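Local atomic coordinates of fructosamine deglycase FrlB (Bacillus subtilis, PDB entry 3EUA), a protein that converts a range of fructosamine 6-phosphates into glucose 6-phosphate and a free amino acid. Residues F158-E163 with A285-V290; L132-N137 with E163-L168; Q169-K174 with P296-R301. All coordinates share one frame; numbering follows the deposited sequence.

Contact 1: residues F158-E163 with A285-V290; sequences FEQAIE and AIDDSV
Asp287 lies beside Gln160, and the two side chains point the same way. The CB of Asp287 is 3.9 Å from the CB of Gln160. One bond further out, the CG of Asp287 meets the CG of Gln160 at 3.9 Å. The OD2 of Asp287 stays near the same methylene, with the CG of Gln160 at 4.0 Å. This oxygen also serves its own chain. It accepts from Ser289 N at 3.1 Å, and the donor comes from above the carboxylate plane. CG of Asp287 is anti to the backbone N (chi1 -165°), which lets the carboxylate turn back over the start of the helix. Asp287 is thus the N-cap of helix 288-313. That helix follows the loop after strand 273-277, in the second of the two SIS (sugar isomerase) regions. Helix 158-190, which carries Gln160, lies in the chain between the parallel sheets of the two regions. A water joins the two backbones. It donates to Gln160 O at 2.8 Å and accepts from Asp287 N at 2.9 Å. Val290 packs more deeply. Its CG2 reaches the carbonyl oxygen of Gln160 at 3.5 Å. Its CG1 lies over the next residue and meets Ala161 CB at 4.3 Å. Ser289 adds a small contact, its OG resting near the CB of Gln160. Ala161 also touches Phe146 of helix 137-153.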
loop_
_atom_site.group_PDB
_atom_site.type_symbol
_atom_site.label_atom_id
_atom_site.label_comp_id
_atom_site.label_asym_id
_atom_site.label_seq_id
_atom_site.Cartn_x
_atom_site.Cartn_y
_atom_site.Cartn_z
ATOM N N PHE A 158 -13.217 -20.409 11.871
ATOM C CA PHE A 158 -14.491 -19.721 11.977
ATOM C C PHE A 158 -15.072 -19.621 13.403
ATOM O O PHE A 158 -15.434 -18.546 13.845
ATOM C CB PHE A 158 -15.519 -20.386 11.069
ATOM C CG PHE A 158 -16.868 -19.716 11.106
ATOM C CD1 PHE A 158 -17.081 -18.541 10.397
ATOM C CD2 PHE A 158 -17.921 -20.261 11.826
ATOM C CE1 PHE A 158 -18.326 -17.921 10.404
ATOM C CE2 PHE A 158 -19.165 -19.648 11.849
ATOM C CZ PHE A 158 -19.365 -18.478 11.141
ATOM N N GLU A 159 -15.165 -20.744 14.103
ATOM C CA GLU A 159 -15.722 -20.762 15.455
ATOM C C GLU A 159 -14.959 -19.871 16.441
ATOM O O GLU A 159 -15.541 -19.130 17.248
ATOM C CB GLU A 159 -15.723 -22.193 15.999
ATOM C CG GLU A 159 -16.326 -22.276 17.407
ATOM C CD GLU A 159 -16.377 -23.669 17.989
ATOM O OE1 GLU A 159 -16.347 -24.678 17.248
ATOM O OE2 GLU A 159 -16.470 -23.731 19.230
ATOM N N GLN A 160 -13.646 -19.962 16.371
ATOM C CA GLN A 160 -12.795 -19.203 17.274
ATOM C C GLN A 160 -12.785 -17.706 16.880
ATOM O O GLN A 160 -12.628 -16.844 17.736
ATOM C CB GLN A 160 -11.405 -19.835 17.348
ATOM C CG GLN A 160 -11.427 -21.298 17.892
ATOM C CD GLN A 160 -11.991 -22.369 16.906
ATOM O OE1 GLN A 160 -11.945 -22.210 15.680
ATOM N NE2 GLN A 160 -12.494 -23.494 17.465
ATOM N N ALA A 161 -12.983 -17.408 15.599
ATOM C CA ALA A 161 -13.050 -16.020 15.140
ATOM C C ALA A 161 -14.323 -15.379 15.659
ATOM O O ALA A 161 -14.283 -14.275 16.222
ATOM C CB ALA A 161 -13.002 -15.946 13.626
ATOM N N ILE A 162 -15.445 -16.069 15.470
ATOM C CA ILE A 162 -16.753 -15.577 15.926
ATOM C C ILE A 162 -16.810 -15.479 17.447
ATOM O O ILE A 162 -17.273 -14.463 17.975
ATOM C CB ILE A 162 -17.936 -16.438 15.456
ATOM C CG1 ILE A 162 -18.006 -16.530 13.955
ATOM C CG2 ILE A 162 -19.260 -15.806 15.845
ATOM C CD1 ILE A 162 -18.114 -15.156 13.281
ATOM N N GLU A 163 -16.329 -16.491 18.150
ATOM C CA GLU A 163 -16.302 -16.420 19.622
ATOM C C GLU A 163 -15.393 -15.271 20.056
ATOM O O GLU A 163 -15.699 -14.533 21.004
ATOM C CB GLU A 163 -15.809 -17.726 20.280
ATOM C CG GLU A 163 -16.738 -18.946 20.171
ATOM N N ALA A 285 -9.365 -14.402 26.935
ATOM C CA ALA A 285 -10.581 -15.105 26.499
ATOM C C ALA A 285 -10.615 -15.286 24.971
ATOM O O ALA A 285 -11.597 -15.781 24.427
ATOM C CB ALA A 285 -11.817 -14.352 26.986
ATOM N N ILE A 286 -9.560 -14.865 24.280
ATOM C CA ILE A 286 -9.480 -14.996 22.835
ATOM C C ILE A 286 -8.543 -16.148 22.514
ATOM O O ILE A 286 -7.471 -16.243 23.120
ATOM C CB ILE A 286 -8.945 -13.703 22.185
ATOM C CG1 ILE A 286 -9.694 -12.453 22.696
ATOM C CG2 ILE A 286 -9.010 -13.833 20.651
ATOM C CD1 ILE A 286 -11.142 -12.433 22.349
ATOM N N ASP A 287 -8.925 -17.008 21.563
ATOM C CA ASP A 287 -8.098 -18.143 21.162
ATOM C C ASP A 287 -6.806 -17.666 20.472
ATOM O O ASP A 287 -6.816 -16.710 19.693
ATOM C CB ASP A 287 -8.891 -19.050 20.220
ATOM C CG ASP A 287 -8.257 -20.425 20.042
ATOM O OD1 ASP A 287 -8.448 -21.265 20.934
ATOM O OD2 ASP A 287 -7.646 -20.711 18.994
ATOM N N ASP A 288 -5.692 -18.339 20.773
ATOM C CA ASP A 288 -4.398 -18.023 20.168
ATOM C C ASP A 288 -4.432 -18.035 18.632
ATOM O O ASP A 288 -3.692 -17.278 17.985
ATOM C CB ASP A 288 -3.318 -19.030 20.638
ATOM C CG ASP A 288 -2.904 -18.862 22.115
ATOM O OD1 ASP A 288 -3.323 -17.882 22.761
ATOM O OD2 ASP A 288 -2.132 -19.723 22.649
ATOM N N SER A 289 -5.265 -18.892 18.050
ATOM C CA SER A 289 -5.365 -18.991 16.595
ATOM C C SER A 289 -5.847 -17.706 15.908
ATOM O O SER A 289 -5.595 -17.498 14.730
ATOM C CB SER A 289 -6.305 -20.149 16.236
ATOM O OG SER A 289 -7.620 -19.955 16.728
ATOM N N VAL A 290 -6.518 -16.832 16.651
ATOM C CA VAL A 290 -7.067 -15.603 16.089
ATOM C C VAL A 290 -6.677 -14.303 16.829
ATOM O O VAL A 290 -7.106 -13.236 16.383
ATOM C CB VAL A 290 -8.630 -15.715 15.988
ATOM C CG1 VAL A 290 -9.031 -16.850 15.061
ATOM C CG2 VAL A 290 -9.277 -15.931 17.351
HETATM O O HOH W 1 -11.514 -16.949 20.254
#

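Contact 2: residues L132-N137 with E163-L168; sequences LAINTN and EGLDQL
The CA atoms of Ile134 and Leu165 come within 4.9 Å of each other where the 3-10 turn 133-135 lies against one side of helix 158-190. Ile134 has the largest share of the contact. Its CB sits 4.0 Å from the CB of Leu165, and the two side chains cross at a slant. The CG1 of Ile134 is anti to the backbone N (chi1 -177°). The extended chain then carries CD1 of Ile134 back toward the N-terminal end of 163-168, beside Asp166, whose CB is 4.2 Å away. The carboxylate of Asp166 makes a salt bridge with Lys8. Ala133 takes the next place along the helix. Its CB touches the CB of Leu168 at 4.0 Å and lies equally near the carbonyl oxygen of Leu165. The turn belongs to the loop between strand 121-124 and helix 137-153 in the first SIS region. Thr136 is the N-cap of that helix. Its OG1 donates to Ala133 O at 2.7 Å, in the carbonyl plane and on a lone pair. Thr136 N gives the same oxygen a second bond at 3.1 Å, so two donors hold the turn closed. Thr136 OG1 also has a weak bond with Gly139 N. Leu165 and Leu168 also touch Leu297 of helix 288-313, which places them between the turn and that helix.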
loop_
_atom_site.group_PDB
_atom_site.type_symbol
_atom_site.label_atom_id
_atom_site.label_comp_id
_atom_site.label_asym_id
_atom_site.label_seq_id
_atom_site.Cartn_x
_atom_site.Cartn_y
_atom_site.Cartn_z
ATOM N N LEU A 132 -21.680 -3.228 19.524
ATOM C CA LEU A 132 -20.760 -4.213 20.109
ATOM C C LEU A 132 -19.774 -4.620 18.999
ATOM O O LEU A 132 -20.129 -4.658 17.821
ATOM C CB LEU A 132 -21.519 -5.392 20.698
ATOM C CG LEU A 132 -22.582 -4.984 21.705
ATOM C CD1 LEU A 132 -23.276 -6.249 22.225
ATOM C CD2 LEU A 132 -22.028 -4.146 22.845
ATOM N N ALA A 133 -18.539 -4.935 19.390
ATOM C CA ALA A 133 -17.485 -5.275 18.421
ATOM C C ALA A 133 -17.906 -6.204 17.286
ATOM O O ALA A 133 -17.660 -5.894 16.093
ATOM C CB ALA A 133 -16.221 -5.869 19.131
ATOM N N ILE A 134 -18.547 -7.307 17.641
ATOM C CA ILE A 134 -18.952 -8.308 16.663
ATOM C C ILE A 134 -19.897 -7.756 15.566
ATOM O O ILE A 134 -19.938 -8.236 14.449
ATOM C CB ILE A 134 -19.595 -9.459 17.382
ATOM C CG1 ILE A 134 -19.967 -10.572 16.391
ATOM C CG2 ILE A 134 -20.836 -8.965 18.231
ATOM C CD1 ILE A 134 -20.174 -11.936 17.138
ATOM N N ASN A 135 -20.660 -6.718 15.915
ATOM C CA ASN A 135 -21.622 -6.104 14.994
ATOM C C ASN A 135 -21.141 -4.852 14.261
ATOM O O ASN A 135 -21.889 -4.221 13.480
ATOM C CB ASN A 135 -22.881 -5.715 15.799
ATOM C CG ASN A 135 -23.514 -6.923 16.502
ATOM O OD1 ASN A 135 -23.574 -8.006 15.932
ATOM N ND2 ASN A 135 -23.932 -6.744 17.746
ATOM N N THR A 136 -19.912 -4.437 14.559
ATOM C CA THR A 136 -19.344 -3.253 13.938
ATOM C C THR A 136 -18.856 -3.594 12.530
ATOM O O THR A 136 -18.848 -4.744 12.123
ATOM C CB THR A 136 -18.131 -2.688 14.740
ATOM O OG1 THR A 136 -17.101 -3.667 14.755
ATOM C CG2 THR A 136 -18.496 -2.241 16.213
ATOM N N ASN A 137 -18.444 -2.576 11.788
ATOM C CA ASN A 137 -17.925 -2.778 10.428
ATOM C C ASN A 137 -16.787 -3.830 10.426
ATOM O O ASN A 137 -16.794 -4.790 9.650
ATOM C CB ASN A 137 -17.538 -1.458 9.742
ATOM C CG ASN A 137 -16.512 -0.620 10.524
ATOM O OD1 ASN A 137 -16.096 -0.977 11.623
ATOM N ND2 ASN A 137 -16.078 0.506 9.920
ATOM N N GLU A 163 -16.329 -16.491 18.150
ATOM C CA GLU A 163 -16.302 -16.420 19.622
ATOM C C GLU A 163 -15.393 -15.271 20.056
ATOM O O GLU A 163 -15.699 -14.533 21.004
ATOM C CB GLU A 163 -15.809 -17.726 20.280
ATOM C CG GLU A 163 -16.738 -18.946 20.171
ATOM N N GLY A 164 -14.266 -15.113 19.364
ATOM C CA GLY A 164 -13.325 -14.036 19.693
ATOM C C GLY A 164 -13.980 -12.675 19.535
ATOM O O GLY A 164 -13.846 -11.796 20.398
ATOM N N LEU A 165 -14.684 -12.479 18.428
ATOM C CA LEU A 165 -15.393 -11.232 18.203
ATOM C C LEU A 165 -16.414 -10.954 19.310
ATOM O O LEU A 165 -16.513 -9.827 19.788
ATOM C CB LEU A 165 -16.078 -11.220 16.857
ATOM C CG LEU A 165 -15.204 -10.951 15.614
ATOM C CD1 LEU A 165 -16.015 -11.222 14.375
ATOM C CD2 LEU A 165 -14.632 -9.500 15.602
ATOM N N ASP A 166 -17.120 -11.992 19.750
ATOM C CA ASP A 166 -18.126 -11.848 20.812
ATOM C C ASP A 166 -17.455 -11.429 22.128
ATOM O O ASP A 166 -17.967 -10.543 22.841
ATOM C CB ASP A 166 -18.908 -13.135 21.004
ATOM C CG ASP A 166 -20.177 -12.938 21.858
ATOM O OD1 ASP A 166 -20.767 -11.829 21.781
ATOM O OD2 ASP A 166 -20.593 -13.902 22.544
ATOM N N GLN A 167 -16.300 -12.026 22.421
ATOM C CA GLN A 167 -15.509 -11.696 23.616
ATOM C C GLN A 167 -14.714 -10.386 23.476
ATOM O O GLN A 167 -14.244 -9.829 24.473
ATOM C CB GLN A 167 -14.509 -12.802 23.879
ATOM C CG GLN A 167 -15.133 -14.123 24.224
ATOM C CD GLN A 167 -15.750 -14.155 25.613
ATOM O OE1 GLN A 167 -15.381 -13.386 26.498
ATOM N NE2 GLN A 167 -16.659 -15.095 25.822
ATOM N N LEU A 168 -14.590 -9.859 22.258
ATOM C CA LEU A 168 -13.758 -8.672 22.035
ATOM C C LEU A 168 -14.338 -7.376 22.628
ATOM O O LEU A 168 -13.590 -6.451 22.935
ATOM C CB LEU A 168 -13.486 -8.475 20.536
ATOM C CG LEU A 168 -12.185 -7.752 20.221
ATOM C CD1 LEU A 168 -10.998 -8.648 20.687
ATOM C CD2 LEU A 168 -12.104 -7.441 18.750
#

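Contact 3: residues Q169-K174 with P296-R301; sequences QAVYEK and PLVLNR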
loop_
_atom_site.group_PDB
_atom_site.type_symbol
_atom_site.label_atom_id
_atom_site.label_comp_id
_atom_site.label_asym_id
_atom_site.label_seq_id
_atom_site.Cartn_x
_atom_site.Cartn_y
_atom_site.Cartn_z
ATOM N N GLN A 169 -15.657 -7.279 22.795
ATOM C CA GLN A 169 -16.195 -6.051 23.370
ATOM C C GLN A 169 -15.655 -5.870 24.786
ATOM O O GLN A 169 -15.331 -4.766 25.160
ATOM C CB GLN A 169 -17.716 -5.991 23.371
ATOM C CG GLN A 169 -18.287 -4.618 23.790
ATOM C CD GLN A 169 -17.882 -3.503 22.875
ATOM O OE1 GLN A 169 -17.731 -3.703 21.656
ATOM N NE2 GLN A 169 -17.745 -2.281 23.435
ATOM N N ALA A 170 -15.539 -6.947 25.563
ATOM C CA ALA A 170 -15.012 -6.841 26.917
ATOM C C ALA A 170 -13.548 -6.383 26.866
ATOM O O ALA A 170 -13.097 -5.621 27.733
ATOM C CB ALA A 170 -15.143 -8.169 27.651
ATOM N N VAL A 171 -12.826 -6.818 25.828
ATOM C CA VAL A 171 -11.421 -6.415 25.628
ATOM C C VAL A 171 -11.365 -4.898 25.388
ATOM O O VAL A 171 -10.517 -4.210 25.970
ATOM C CB VAL A 171 -10.733 -7.165 24.431
ATOM C CG1 VAL A 171 -9.243 -6.820 24.362
ATOM C CG2 VAL A 171 -10.905 -8.714 24.542
ATOM N N TYR A 172 -12.259 -4.402 24.527
ATOM C CA TYR A 172 -12.384 -2.968 24.250
ATOM C C TYR A 172 -12.593 -2.183 25.526
ATOM O O TYR A 172 -11.913 -1.215 25.770
ATOM C CB TYR A 172 -13.590 -2.737 23.365
ATOM C CG TYR A 172 -13.469 -3.017 21.886
ATOM C CD1 TYR A 172 -12.430 -3.755 21.329
ATOM C CD2 TYR A 172 -14.469 -2.585 21.054
ATOM C CE1 TYR A 172 -12.382 -3.998 19.942
ATOM C CE2 TYR A 172 -14.433 -2.800 19.696
ATOM C CZ TYR A 172 -13.406 -3.503 19.136
ATOM O OH TYR A 172 -13.481 -3.699 17.777
ATOM N N GLU A 173 -13.496 -2.646 26.385
ATOM C CA GLU A 173 -13.831 -1.916 27.616
ATOM C C GLU A 173 -12.661 -1.817 28.548
ATOM O O GLU A 173 -12.392 -0.777 29.143
ATOM C CB GLU A 173 -14.965 -2.584 28.393
ATOM C CG GLU A 173 -16.279 -2.751 27.648
ATOM C CD GLU A 173 -16.952 -1.461 27.213
ATOM O OE1 GLU A 173 -16.683 -0.387 27.794
ATOM O OE2 GLU A 173 -17.795 -1.539 26.282
ATOM N N LYS A 174 -11.993 -2.938 28.716
ATOM C CA LYS A 174 -10.846 -2.942 29.610
ATOM C C LYS A 174 -9.719 -2.100 29.040
ATOM O O LYS A 174 -9.072 -1.356 29.764
ATOM C CB LYS A 174 -10.288 -4.337 29.882
ATOM C CG LYS A 174 -11.185 -5.239 30.626
ATOM C CD LYS A 174 -10.445 -6.473 31.011
ATOM C CE LYS A 174 -11.352 -7.534 31.594
ATOM N NZ LYS A 174 -12.229 -8.066 30.521
ATOM N N PRO A 296 -5.834 -5.834 15.882
ATOM C CA PRO A 296 -6.005 -4.517 15.232
ATOM C C PRO A 296 -7.331 -3.802 15.548
ATOM O O PRO A 296 -7.391 -2.550 15.535
ATOM C CB PRO A 296 -5.934 -4.823 13.737
ATOM C CG PRO A 296 -5.594 -6.237 13.566
ATOM C CD PRO A 296 -5.586 -6.919 14.912
ATOM N N LEU A 297 -8.392 -4.584 15.757
ATOM C CA LEU A 297 -9.713 -4.020 16.123
ATOM C C LEU A 297 -9.626 -3.311 17.456
ATOM O O LEU A 297 -10.160 -2.205 17.627
ATOM C CB LEU A 297 -10.801 -5.067 16.187
ATOM C CG LEU A 297 -11.309 -5.591 14.861
ATOM C CD1 LEU A 297 -10.184 -6.068 13.916
ATOM C CD2 LEU A 297 -12.281 -6.716 15.131
ATOM N N VAL A 298 -8.933 -3.913 18.391
ATOM C CA VAL A 298 -8.754 -3.303 19.710
ATOM C C VAL A 298 -7.891 -2.044 19.631
ATOM O O VAL A 298 -8.204 -1.037 20.236
ATOM C CB VAL A 298 -8.072 -4.275 20.679
ATOM C CG1 VAL A 298 -8.057 -3.642 22.057
ATOM C CG2 VAL A 298 -8.843 -5.606 20.725
ATOM N N LEU A 299 -6.787 -2.126 18.884
ATOM C CA LEU A 299 -5.882 -0.988 18.704
ATOM C C LEU A 299 -6.660 0.177 18.074
ATOM O O LEU A 299 -6.567 1.335 18.517
ATOM C CB LEU A 299 -4.643 -1.412 17.884
ATOM C CG LEU A 299 -3.570 -2.305 18.567
ATOM C CD1 LEU A 299 -2.613 -2.985 17.566
ATOM C CD2 LEU A 299 -2.798 -1.427 19.592
ATOM N N ASN A 300 -7.475 -0.146 17.085
ATOM C CA ASN A 300 -8.297 0.848 16.441
ATOM C C ASN A 300 -9.288 1.528 17.386
ATOM O O ASN A 300 -9.509 2.752 17.291
ATOM C CB ASN A 300 -9.095 0.225 15.310
ATOM C CG ASN A 300 -9.850 1.242 14.536
ATOM O OD1 ASN A 300 -9.246 2.134 13.965
ATOM N ND2 ASN A 300 -11.185 1.098 14.457
ATOM N N ARG A 301 -9.915 0.734 18.255
ATOM C CA ARG A 301 -10.889 1.277 19.208
ATOM C C ARG A 301 -10.213 2.202 20.209
ATOM O O ARG A 301 -10.719 3.261 20.540
ATOM C CB ARG A 301 -11.597 0.151 19.949
ATOM C CG ARG A 301 -12.662 0.612 20.974
ATOM C CD ARG A 301 -13.819 1.402 20.286
ATOM N NE ARG A 301 -14.693 2.094 21.228
ATOM C CZ ARG A 301 -14.492 3.326 21.695
ATOM N NH1 ARG A 301 -13.440 4.044 21.351
ATOM N NH2 ARG A 301 -15.363 3.853 22.529
#
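Two long helices, 158-190 and 288-313, pack against each other here, and Tyr172 of the first sets its ring among Leu297, Val298 and Arg301 of the second. The short segments cross at -38°, their axes approaching to 9.7 Å. Arg301 makes a CH-pi contact. Its CB stands 3.9 Å from the centroid of the Tyr172 ring and almost on the ring normal. The next carbon leans outward, and the CG of Arg301 comes 3.7 Å from CD2 of Tyr172. The guanidinium plane is nearly perpendicular to the ring. Val298 reaches the same ring from another side, its CG2 lying in plane at the edge, 4.0 Å from CE1 of Tyr172. Helix 288-313 belongs to the second SIS region, and helix 158-190 comes before the first strand of that region's parallel sheet. With CG of Tyr172 anti to the carbonyl carbon (chi1 -79°), the ring runs across to the partner helix. There its OH meets the CB of Leu297 at 3.4 Å. Val298 CG2 also meets a second valine, with Val171 CG1 3.9 Å away. On the first helix, Gln169 NE2 donates to Glu173 OE2 at 2.9 Å, and the bond is fairly straight (165°). Gln169 OE1 accepts from Ala133 N, so both ends of its amide are held.

All three contacts use helix 158-190, met one after another along its length. Contacts 1 and 3 join it to the same partner, helix 288-313, first at the partner's capped start and then further along. Contact 2 sets it against a turn of the first SIS region instead. Contact 1 is partly buried and lies farthest from the chain centre, about 18 Å between centres; a water and polar side chains take part there. Contacts 2 and 3 are buried. Contact 2 is aliphatic, while contact 3 centres on an aromatic ring. These two touch directly through Ala133 and Tyr172, and contact 1 reaches contact 2 through Ile286 and Gly164.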